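Local coordinates for protein beta-glucuronidase (uncultured Clostridium sp., PDB 6U7J) that hydrolyses beta-D-glucuronides to release glucuronate, and is probably one of the gut bacterial enzymes that reactivate estrogens from their conjugates, at residues V409-S420 with D440-V451; H549-M557 with N568-R577. One frame throughout, in Å; residues are numbered along the deposited sequence.

Interaction 1. Residues V409-S420 with D440-V451; sequences VVMWSITNEPHS and DSERPITGTMNV
Trp-412 of strand 409-416 meets Asp-440 and Arg-443 in the loop before strand 445-449. The indole NE1 donates to Asp-440 OD2 at 2.8 Å. The carboxylate lies at the edge of the ring, with its plane turned 72° from it, and OD2 is met on its anti side. Arg-443 NH1 forms a salt bridge to the same OD2 at 2.9 Å, from above the carboxylate plane. Two donors share this one oxygen. Arg-443 NE gives a straight bond to Val-409 O (2.7 Å), and NH2 reaches the carbonyls of Lys-404 and His-406. All three nitrogens are used, which should fix the guanidinium's rotation. Trp-412 CG is anti to its own carbonyl carbon (chi1 -53°). CD1 of the ring then packs edge-on against Ile-445 CD1 at 3.5 Å.

Thr-446 sits in the middle of the strand pair. Its N donates to Trp-412 O and its O accepts from Ile-414 N. OG1 is anti to the backbone N (chi1 -172°) and bonds to Val-464 O. This leaves the methyl CG2 to touch Met-411 SD at 3.8 Å.

A beta bulge between Ser-413 and Asn-416 shifts the register by one. Beyond it, Thr-448 N bonds to Thr-415 O. Thr-448 OG1 donates to Asn-416 OD1 at 2.8 Å, from above the amide plane. Asn-416, Glu-417 and Pro-418 form the family 2 Asn-Glu-Pro motif, at the C-terminal, active-site end of the barrel strands. By analogy with relatives, Glu-417 is probably the acid/base. Its N bonds to Thr-448 O.

The pair belongs to a beta-alpha-beta unit whose crossover is helix 424-439. Ile-414 and Ile-445 lie against that helix, at Thr-433 and Ile-436. Trp-412 packs on Leu-399 and Tyr-400 of helix 386-403. Strand 358-362 flanks 409-416, and 465-468 flanks 445-449.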
loop_
_atom_site.group_PDB
_atom_site.type_symbol
_atom_site.label_atom_id
_atom_site.label_comp_id
_atom_site.label_asym_id
_atom_site.label_seq_id
_atom_site.Cartn_x
_atom_site.Cartn_y
_atom_site.Cartn_z
ATOM N N VAL B 409 -3.610 11.854 -36.996
ATOM C CA VAL B 409 -4.259 13.053 -36.480
ATOM C C VAL B 409 -5.565 13.304 -37.226
ATOM O O VAL B 409 -5.554 13.608 -38.419
ATOM C CB VAL B 409 -3.343 14.270 -36.575
ATOM C CG1 VAL B 409 -4.090 15.560 -36.187
ATOM C CG2 VAL B 409 -2.143 14.055 -35.689
ATOM N N VAL B 410 -6.707 13.195 -36.532
ATOM C CA VAL B 410 -7.983 13.450 -37.188
ATOM C C VAL B 410 -8.647 14.719 -36.699
ATOM O O VAL B 410 -9.708 15.093 -37.235
ATOM C CB VAL B 410 -8.943 12.255 -37.058
ATOM C CG1 VAL B 410 -8.241 10.979 -37.537
ATOM C CG2 VAL B 410 -9.470 12.123 -35.615
ATOM N N MET B 411 -8.055 15.422 -35.741
ATOM C CA MET B 411 -8.707 16.609 -35.215
ATOM C C MET B 411 -7.691 17.425 -34.426
ATOM O O MET B 411 -6.776 16.862 -33.821
ATOM C CB MET B 411 -9.912 16.223 -34.337
ATOM C CG MET B 411 -10.735 17.408 -33.825
ATOM S SD MET B 411 -12.445 16.977 -33.381
ATOM C CE MET B 411 -12.173 15.709 -32.147
ATOM N N TRP B 412 -7.846 18.755 -34.463
ATOM C CA TRP B 412 -7.014 19.666 -33.686
ATOM C C TRP B 412 -7.824 20.158 -32.502
ATOM O O TRP B 412 -8.952 20.624 -32.678
ATOM C CB TRP B 412 -6.544 20.887 -34.493
ATOM C CG TRP B 412 -5.851 20.596 -35.796
ATOM C CD1 TRP B 412 -6.337 20.838 -37.034
ATOM C CD2 TRP B 412 -4.540 20.039 -35.981
ATOM N NE1 TRP B 412 -5.433 20.443 -37.987
ATOM C CE2 TRP B 412 -4.320 19.948 -37.371
ATOM C CE3 TRP B 412 -3.540 19.590 -35.108
ATOM C CZ2 TRP B 412 -3.144 19.430 -37.915
ATOM C CZ3 TRP B 412 -2.373 19.072 -35.646
ATOM C CH2 TRP B 412 -2.182 19.000 -37.038
ATOM N N SER B 413 -7.251 20.075 -31.307
ATOM C CA SER B 413 -7.823 20.740 -30.151
ATOM C C SER B 413 -6.975 21.964 -29.858
ATOM O O SER B 413 -5.758 21.849 -29.698
ATOM C CB SER B 413 -7.882 19.823 -28.928
ATOM O OG SER B 413 -8.133 20.592 -27.772
ATOM N N ILE B 414 -7.616 23.130 -29.782
ATOM C CA ILE B 414 -6.890 24.393 -29.734
ATOM C C ILE B 414 -6.757 24.940 -28.330
ATOM O O ILE B 414 -6.054 25.949 -28.140
ATOM C CB ILE B 414 -7.560 25.453 -30.633
ATOM C CG1 ILE B 414 -8.965 25.740 -30.122
ATOM C CG2 ILE B 414 -7.581 24.972 -32.084
ATOM C CD1 ILE B 414 -9.552 27.029 -30.650
ATOM N N THR B 415 -7.415 24.322 -27.345
ATOM C CA THR B 415 -7.415 24.800 -25.974
ATOM C C THR B 415 -8.041 23.741 -25.073
ATOM O O THR B 415 -8.903 22.960 -25.498
ATOM C CB THR B 415 -8.171 26.134 -25.841
ATOM O OG1 THR B 415 -7.998 26.663 -24.528
ATOM C CG2 THR B 415 -9.656 25.958 -26.112
ATOM N N ASN B 416 -7.589 23.714 -23.828
ATOM C CA ASN B 416 -8.173 22.848 -22.817
ATOM C C ASN B 416 -8.690 23.715 -21.682
ATOM O O ASN B 416 -7.907 24.417 -21.028
ATOM C CB ASN B 416 -7.163 21.813 -22.308
ATOM C CG ASN B 416 -7.742 20.931 -21.226
ATOM O OD1 ASN B 416 -8.431 19.946 -21.509
ATOM N ND2 ASN B 416 -7.473 21.283 -19.980
ATOM N N GLU B 417 -10.008 23.706 -21.493
ATOM C CA GLU B 417 -10.662 24.326 -20.349
ATOM C C GLU B 417 -10.335 25.830 -20.159
ATOM O O GLU B 417 -9.943 26.252 -19.114
ATOM C CB GLU B 417 -10.309 23.574 -19.070
ATOM C CG GLU B 417 -10.819 22.124 -19.025
ATOM C CD GLU B 417 -10.735 21.497 -17.617
ATOM O OE1 GLU B 417 -9.972 21.993 -16.761
ATOM O OE2 GLU B 417 -11.437 20.499 -17.370
ATOM N N PRO B 418 -10.536 26.631 -21.217
ATOM C CA PRO B 418 -10.411 28.080 -21.031
ATOM C C PRO B 418 -11.633 28.606 -20.299
ATOM O O PRO B 418 -12.699 27.993 -20.296
ATOM C CB PRO B 418 -10.355 28.615 -22.470
ATOM C CG PRO B 418 -11.258 27.672 -23.214
ATOM C CD PRO B 418 -11.060 26.303 -22.559
ATOM N N HIS B 419 -11.468 29.769 -19.669
ATOM C CA HIS B 419 -12.592 30.405 -18.980
ATOM C C HIS B 419 -13.465 31.093 -20.029
ATOM O O HIS B 419 -13.508 32.318 -20.160
ATOM C CB HIS B 419 -12.097 31.379 -17.924
ATOM C CG HIS B 419 -13.154 31.773 -16.938
ATOM N ND1 HIS B 419 -13.337 33.073 -16.516
ATOM C CD2 HIS B 419 -14.085 31.033 -16.287
ATOM C CE1 HIS B 419 -14.335 33.117 -15.651
ATOM N NE2 HIS B 419 -14.807 31.894 -15.497
ATOM N N SER B 420 -14.157 30.261 -20.807
ATOM C CA SER B 420 -14.847 30.705 -22.010
ATOM C C SER B 420 -16.233 31.282 -21.721
ATOM O O SER B 420 -16.992 31.539 -22.662
ATOM C CB SER B 420 -14.946 29.547 -23.015
ATOM O OG SER B 420 -15.667 28.445 -22.483
ATOM N N ASP B 440 -5.361 24.455 -42.272
ATOM C CA ASP B 440 -5.738 23.068 -42.525
ATOM C C ASP B 440 -7.236 23.031 -42.785
ATOM O O ASP B 440 -8.031 23.207 -41.861
ATOM C CB ASP B 440 -5.364 22.170 -41.340
ATOM C CG ASP B 440 -5.578 20.687 -41.632
ATOM O OD1 ASP B 440 -5.929 20.350 -42.779
ATOM O OD2 ASP B 440 -5.386 19.853 -40.714
ATOM N N SER B 441 -7.616 22.812 -44.034
ATOM C CA SER B 441 -9.010 22.640 -44.407
ATOM C C SER B 441 -9.473 21.197 -44.267
ATOM O O SER B 441 -10.648 20.914 -44.502
ATOM C CB SER B 441 -9.223 23.109 -45.850
ATOM O OG SER B 441 -8.219 22.587 -46.707
ATOM N N GLU B 442 -8.584 20.292 -43.874
ATOM C CA GLU B 442 -8.822 18.860 -43.946
ATOM C C GLU B 442 -9.152 18.226 -42.609
ATOM O O GLU B 442 -9.259 16.997 -42.544
ATOM C CB GLU B 442 -7.590 18.153 -44.521
ATOM C CG GLU B 442 -7.046 18.786 -45.780
ATOM C CD GLU B 442 -7.946 18.539 -46.956
ATOM O OE1 GLU B 442 -7.882 17.426 -47.526
ATOM O OE2 GLU B 442 -8.733 19.448 -47.293
ATOM N N ARG B 443 -9.279 19.003 -41.536
ATOM C CA ARG B 443 -9.468 18.374 -40.232
ATOM C C ARG B 443 -10.407 19.188 -39.352
ATOM O O ARG B 443 -10.313 20.420 -39.309
ATOM C CB ARG B 443 -8.131 18.179 -39.498
ATOM C CG ARG B 443 -7.322 16.962 -39.918
ATOM C CD ARG B 443 -5.977 16.956 -39.159
ATOM N NE ARG B 443 -5.027 15.945 -39.628
ATOM C CZ ARG B 443 -4.060 16.182 -40.511
ATOM N NH1 ARG B 443 -3.919 17.388 -41.035
ATOM N NH2 ARG B 443 -3.238 15.215 -40.880
ATOM N N PRO B 444 -11.319 18.520 -38.657
ATOM C CA PRO B 444 -12.169 19.194 -37.668
ATOM C C PRO B 444 -11.356 19.864 -36.565
ATOM O O PRO B 444 -10.226 19.477 -36.264
ATOM C CB PRO B 444 -13.013 18.053 -37.087
ATOM C CG PRO B 444 -12.864 16.930 -38.015
ATOM C CD PRO B 444 -11.640 17.099 -38.832
ATOM N N ILE B 445 -11.982 20.858 -35.938
ATOM C CA ILE B 445 -11.398 21.715 -34.916
ATOM C C ILE B 445 -12.241 21.572 -33.654
ATOM O O ILE B 445 -13.471 21.501 -33.742
ATOM C CB ILE B 445 -11.388 23.188 -35.390
ATOM C CG1 ILE B 445 -10.447 23.370 -36.573
ATOM C CG2 ILE B 445 -11.036 24.130 -34.259
ATOM C CD1 ILE B 445 -9.075 22.907 -36.284
ATOM N N THR B 446 -11.592 21.548 -32.482
ATOM C CA THR B 446 -12.325 21.528 -31.215
ATOM C C THR B 446 -11.497 22.177 -30.109
ATOM O O THR B 446 -10.379 22.657 -30.324
ATOM C CB THR B 446 -12.727 20.103 -30.809
ATOM O OG1 THR B 446 -13.591 20.155 -29.667
ATOM C CG2 THR B 446 -11.508 19.271 -30.448
ATOM N N GLY B 447 -12.099 22.215 -28.924
ATOM C CA GLY B 447 -11.468 22.616 -27.678
ATOM C C GLY B 447 -12.371 22.111 -26.573
ATOM O O GLY B 447 -13.573 21.928 -26.785
ATOM N N THR B 448 -11.795 21.849 -25.403
ATOM C CA THR B 448 -12.567 21.206 -24.352
ATOM C C THR B 448 -13.126 22.233 -23.378
ATOM O O THR B 448 -12.489 23.239 -23.060
ATOM C CB THR B 448 -11.744 20.173 -23.576
ATOM O OG1 THR B 448 -10.762 20.844 -22.771
ATOM C CG2 THR B 448 -11.076 19.206 -24.532
ATOM N N MET B 449 -14.320 21.932 -22.877
ATOM C CA MET B 449 -15.092 22.822 -22.027
ATOM C C MET B 449 -15.045 22.369 -20.582
ATOM O O MET B 449 -15.139 21.172 -20.289
ATOM C CB MET B 449 -16.563 22.844 -22.462
ATOM C CG MET B 449 -16.815 23.430 -23.832
ATOM S SD MET B 449 -16.625 25.202 -23.754
ATOM C CE MET B 449 -15.037 25.374 -24.575
ATOM N N ASN B 450 -14.972 23.336 -19.677
ATOM C CA ASN B 450 -15.340 23.081 -18.293
ATOM C C ASN B 450 -16.399 24.030 -17.743
ATOM O O ASN B 450 -17.081 23.644 -16.793
ATOM C CB ASN B 450 -14.102 23.123 -17.385
ATOM C CG ASN B 450 -13.738 24.517 -16.990
ATOM O OD1 ASN B 450 -13.312 25.310 -17.826
ATOM N ND2 ASN B 450 -13.926 24.848 -15.720
ATOM N N VAL B 451 -16.581 25.235 -18.307
ATOM C CA VAL B 451 -17.588 26.183 -17.817
ATOM C C VAL B 451 -18.981 25.630 -18.095
ATOM O O VAL B 451 -19.139 24.705 -18.898
ATOM C CB VAL B 451 -17.443 27.576 -18.461
ATOM C CG1 VAL B 451 -16.049 28.170 -18.239
ATOM C CG2 VAL B 451 -17.777 27.509 -19.946
HETATM O O HOH W 1 -14.492 26.143 -20.736
#

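Interaction 2. Residues H549-M557 with N568-R577; sequences HIWAFADFM and NKKGIFTRER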
loop_
_atom_site.group_PDB
_atom_site.type_symbol
_atom_site.label_atom_id
_atom_site.label_comp_id
_atom_site.label_asym_id
_atom_site.label_seq_id
_atom_site.Cartn_x
_atom_site.Cartn_y
_atom_site.Cartn_z
ATOM N N HIS B 549 -13.620 9.634 -23.405
ATOM C CA HIS B 549 -12.215 9.567 -23.022
ATOM C C HIS B 549 -12.176 9.667 -21.510
ATOM O O HIS B 549 -12.544 10.704 -20.942
ATOM C CB HIS B 549 -11.384 10.668 -23.689
ATOM C CG HIS B 549 -10.813 10.268 -25.020
ATOM N ND1 HIS B 549 -9.814 10.982 -25.645
ATOM C CD2 HIS B 549 -11.109 9.234 -25.846
ATOM C CE1 HIS B 549 -9.508 10.399 -26.792
ATOM N NE2 HIS B 549 -10.280 9.335 -26.938
ATOM N N ILE B 550 -11.796 8.565 -20.864
ATOM C CA ILE B 550 -11.632 8.552 -19.417
ATOM C C ILE B 550 -10.416 9.396 -19.072
ATOM O O ILE B 550 -9.423 9.399 -19.811
ATOM C CB ILE B 550 -11.478 7.104 -18.925
ATOM C CG1 ILE B 550 -12.792 6.337 -19.102
ATOM C CG2 ILE B 550 -11.065 7.068 -17.456
ATOM C CD1 ILE B 550 -12.624 4.835 -19.019
ATOM N N TRP B 551 -10.485 10.156 -17.987
ATOM C CA TRP B 551 -9.342 10.984 -17.656
ATOM C C TRP B 551 -8.358 10.231 -16.786
ATOM O O TRP B 551 -8.721 9.636 -15.760
ATOM C CB TRP B 551 -9.679 12.296 -16.970
ATOM C CG TRP B 551 -8.379 13.020 -16.598
ATOM C CD1 TRP B 551 -7.951 13.350 -15.344
ATOM C CD2 TRP B 551 -7.330 13.442 -17.498
ATOM N NE1 TRP B 551 -6.723 13.979 -15.406
ATOM C CE2 TRP B 551 -6.324 14.056 -16.712
ATOM C CE3 TRP B 551 -7.166 13.398 -18.889
ATOM C CZ2 TRP B 551 -5.168 14.609 -17.268
ATOM C CZ3 TRP B 551 -6.004 13.950 -19.451
ATOM C CH2 TRP B 551 -5.023 14.545 -18.640
ATOM N N ALA B 552 -7.101 10.336 -17.208
ATOM C CA ALA B 552 -5.907 9.712 -16.698
ATOM C C ALA B 552 -5.899 8.274 -17.181
ATOM O O ALA B 552 -6.589 7.392 -16.650
ATOM C CB ALA B 552 -5.799 9.873 -15.194
ATOM N N PHE B 553 -5.188 8.099 -18.293
ATOM C CA PHE B 553 -4.609 6.812 -18.642
ATOM C C PHE B 553 -3.830 6.244 -17.461
ATOM O O PHE B 553 -4.047 5.097 -17.052
ATOM C CB PHE B 553 -3.706 6.993 -19.869
ATOM C CG PHE B 553 -2.990 5.756 -20.283
ATOM C CD1 PHE B 553 -1.633 5.612 -20.032
ATOM C CD2 PHE B 553 -3.675 4.727 -20.924
ATOM C CE1 PHE B 553 -0.965 4.459 -20.407
ATOM C CE2 PHE B 553 -3.018 3.562 -21.303
ATOM C CZ PHE B 553 -1.659 3.430 -21.053
ATOM N N ALA B 554 -2.931 7.050 -16.886
ATOM C CA ALA B 554 -2.043 6.623 -15.812
ATOM C C ALA B 554 -1.889 7.738 -14.785
ATOM O O ALA B 554 -1.910 8.926 -15.126
ATOM C CB ALA B 554 -0.642 6.239 -16.341
ATOM N N ASP B 555 -1.749 7.340 -13.517
ATOM C CA ASP B 555 -1.379 8.274 -12.463
ATOM C C ASP B 555 -0.177 9.096 -12.927
ATOM O O ASP B 555 0.745 8.559 -13.540
ATOM C CB ASP B 555 -1.050 7.503 -11.167
ATOM C CG ASP B 555 -2.271 6.724 -10.588
ATOM O OD1 ASP B 555 -3.420 7.007 -10.964
ATOM O OD2 ASP B 555 -2.080 5.814 -9.739
ATOM N N PHE B 556 -0.204 10.408 -12.679
ATOM C CA PHE B 556 0.862 11.308 -13.133
ATOM C C PHE B 556 1.110 12.384 -12.087
ATOM O O PHE B 556 0.293 12.613 -11.193
ATOM C CB PHE B 556 0.522 11.962 -14.479
ATOM C CG PHE B 556 -0.700 12.828 -14.437
ATOM C CD1 PHE B 556 -0.593 14.195 -14.152
ATOM C CD2 PHE B 556 -1.963 12.285 -14.719
ATOM C CE1 PHE B 556 -1.729 15.000 -14.111
ATOM C CE2 PHE B 556 -3.107 13.090 -14.687
ATOM C CZ PHE B 556 -2.997 14.445 -14.387
ATOM N N MET B 557 2.240 13.075 -12.217
ATOM C CA MET B 557 2.647 14.022 -11.187
ATOM C C MET B 557 1.981 15.368 -11.401
ATOM O O MET B 557 1.726 15.780 -12.535
ATOM C CB MET B 557 4.168 14.211 -11.163
ATOM C CG MET B 557 4.852 13.508 -9.994
ATOM S SD MET B 557 4.312 14.015 -8.337
ATOM C CE MET B 557 5.080 15.616 -8.178
ATOM N N ASN B 568 -1.737 13.151 -9.361
ATOM C CA ASN B 568 -3.098 12.853 -9.785
ATOM C C ASN B 568 -3.276 11.342 -9.833
ATOM O O ASN B 568 -2.514 10.643 -10.518
ATOM C CB ASN B 568 -3.389 13.485 -11.145
ATOM C CG ASN B 568 -4.846 13.361 -11.542
ATOM O OD1 ASN B 568 -5.410 12.266 -11.533
ATOM N ND2 ASN B 568 -5.469 14.486 -11.884
ATOM N N LYS B 569 -4.276 10.846 -9.105
ATOM C CA LYS B 569 -4.517 9.416 -8.969
ATOM C C LYS B 569 -5.736 8.950 -9.762
ATOM O O LYS B 569 -6.255 7.853 -9.509
ATOM C CB LYS B 569 -4.668 9.044 -7.494
ATOM C CG LYS B 569 -3.348 9.037 -6.694
ATOM C CD LYS B 569 -2.286 8.217 -7.426
ATOM C CE LYS B 569 -1.152 7.820 -6.502
ATOM N NZ LYS B 569 -0.073 8.842 -6.543
ATOM N N LYS B 570 -6.205 9.755 -10.727
ATOM C CA LYS B 570 -7.329 9.335 -11.569
ATOM C C LYS B 570 -6.927 8.328 -12.635
ATOM O O LYS B 570 -7.790 7.906 -13.417
ATOM C CB LYS B 570 -7.999 10.537 -12.249
ATOM C CG LYS B 570 -8.534 11.602 -11.297
ATOM C CD LYS B 570 -9.581 12.467 -11.986
ATOM C CE LYS B 570 -10.202 13.448 -11.008
ATOM N NZ LYS B 570 -9.144 14.290 -10.406
ATOM N N GLY B 571 -5.655 7.943 -12.702
ATOM C CA GLY B 571 -5.227 6.915 -13.636
ATOM C C GLY B 571 -6.053 5.638 -13.567
ATOM O O GLY B 571 -6.432 5.180 -12.478
ATOM N N ILE B 572 -6.380 5.087 -14.740
ATOM C CA ILE B 572 -6.910 3.732 -14.832
ATOM C C ILE B 572 -5.778 2.741 -14.613
ATOM O O ILE B 572 -5.994 1.634 -14.103
ATOM C CB ILE B 572 -7.611 3.529 -16.196
ATOM C CG1 ILE B 572 -8.995 4.187 -16.203
ATOM C CG2 ILE B 572 -7.797 2.078 -16.534
ATOM C CD1 ILE B 572 -9.791 3.995 -14.900
ATOM N N PHE B 573 -4.556 3.129 -14.973
ATOM C CA PHE B 573 -3.343 2.389 -14.671
ATOM C C PHE B 573 -2.491 3.166 -13.662
ATOM O O PHE B 573 -2.613 4.389 -13.514
ATOM C CB PHE B 573 -2.541 2.133 -15.955
ATOM C CG PHE B 573 -3.270 1.303 -16.975
ATOM C CD1 PHE B 573 -3.230 -0.085 -16.919
ATOM C CD2 PHE B 573 -3.987 1.913 -18.003
ATOM C CE1 PHE B 573 -3.907 -0.860 -17.864
ATOM C CE2 PHE B 573 -4.657 1.153 -18.964
ATOM C CZ PHE B 573 -4.625 -0.239 -18.887
ATOM N N THR B 574 -1.629 2.448 -12.949
ATOM C CA THR B 574 -0.710 3.146 -12.053
ATOM C C THR B 574 0.349 3.877 -12.875
ATOM O O THR B 574 0.440 3.715 -14.102
ATOM C CB THR B 574 -0.044 2.169 -11.093
ATOM O OG1 THR B 574 0.822 1.301 -11.842
ATOM C CG2 THR B 574 -1.113 1.322 -10.338
ATOM N N ARG B 575 1.170 4.685 -12.188
ATOM C CA ARG B 575 2.255 5.361 -12.894
ATOM C C ARG B 575 3.204 4.340 -13.494
ATOM O O ARG B 575 3.848 4.608 -14.517
ATOM C CB ARG B 575 3.017 6.315 -11.963
ATOM C CG ARG B 575 3.875 7.372 -12.697
ATOM C CD ARG B 575 4.262 8.497 -11.753
ATOM N NE ARG B 575 4.772 9.703 -12.416
ATOM C CZ ARG B 575 5.756 10.455 -11.945
ATOM N NH1 ARG B 575 6.374 10.116 -10.817
ATOM N NH2 ARG B 575 6.124 11.547 -12.602
ATOM N N GLU B 576 3.268 3.152 -12.898
ATOM C CA GLU B 576 4.128 2.081 -13.374
ATOM C C GLU B 576 3.405 1.138 -14.340
ATOM O O GLU B 576 3.886 0.029 -14.593
ATOM C CB GLU B 576 4.705 1.329 -12.174
ATOM C CG GLU B 576 5.580 2.234 -11.251
ATOM C CD GLU B 576 4.749 3.121 -10.319
ATOM O OE1 GLU B 576 3.590 2.750 -9.991
ATOM O OE2 GLU B 576 5.249 4.191 -9.910
ATOM N N ARG B 577 2.263 1.563 -14.875
ATOM C CA ARG B 577 1.593 0.893 -15.999
ATOM C C ARG B 577 1.028 -0.473 -15.594
ATOM O O ARG B 577 1.136 -1.448 -16.340
ATOM C CB ARG B 577 2.511 0.749 -17.226
ATOM C CG ARG B 577 3.091 2.055 -17.856
ATOM C CD ARG B 577 2.399 3.346 -17.471
ATOM N NE ARG B 577 2.616 4.421 -18.448
ATOM C CZ ARG B 577 2.876 5.696 -18.139
ATOM N NH1 ARG B 577 2.975 6.101 -16.863
ATOM N NH2 ARG B 577 3.042 6.583 -19.113
HETATM O O HOH W 2 2.118 8.695 -15.986
HETATM O O HOH W 3 0.668 5.431 -9.374
#
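Asn-568 CB sits over the face of the Phe-556 ring, offset toward its rim, and the amide plane is turned only 22° from the ring. This is a CH-pi interaction, with Asn-568 CB 3.6 Å from the ring centroid. The backbones of the two residues form an antiparallel hydrogen-bonded pair. Asn-568 CG is anti to the backbone N (chi1 -172°). This lets OD1 accept from Lys-570 N at 2.8 Å, which closes an Asx turn, while ND2 bonds to Asp-177.

Asp-555 points into the other segment and has the most buried surface of the contact. Its OD1 lies 3.0 Å from Gly-571 N and forms a salt bridge to Lys-580. A water joins OD2 to Arg-575 N. The Lys-569 side chain runs across the carboxylate at about a right angle, with CD 3.3 Å from OD2, and its NZ goes on to Val-565 O.

Phe-553 and Phe-573 meet obliquely, with planes at 47° and centroids 5.2 Å apart. Their backbones are joined by Phe-573 N to Phe-553 O. Two arginines lie flat against aliphatic groups. Met-557 CG is over one face of the Arg-575 guanidinium, 3.5 Å from NH2, and Ala-554 CB is over one face of that of Arg-577. Arg-575 forms salt bridges to Asp-309 and Asp-311, and Arg-577 to Asp-325.

The segments are the end of the last barrel strand, 545-551, and the irregular chain that follows it, before helix 581-592. Lys-570 NZ pairs with Asp-510. Asn-568 and Lys-570 fit the Asn-x-Lys motif of beta-glucuronidases, which in relatives recognises the glucuronide carboxylate.

Overall arrangement
Both contacts belong to the TIM barrel domain and reach the same sheet. Their centres are 22 Å apart, and their nearest atoms about 7 Å, so they do not touch. Interaction 1 joins two adjacent parallel strands of the barrel wall. Interaction 2 folds the chain beyond strand 545-551 back on itself in irregular structure. Both are buried. No other subunit touches interaction 1, whereas interaction 2 packs lightly against two other subunits. In 409-420 with 440-451, regular strand pairing dominates and the charged cluster sits at one end. In 549-557 with 568-577, scattered backbone bonds, aromatic rings, bridging waters and several outside salt bridges share the work.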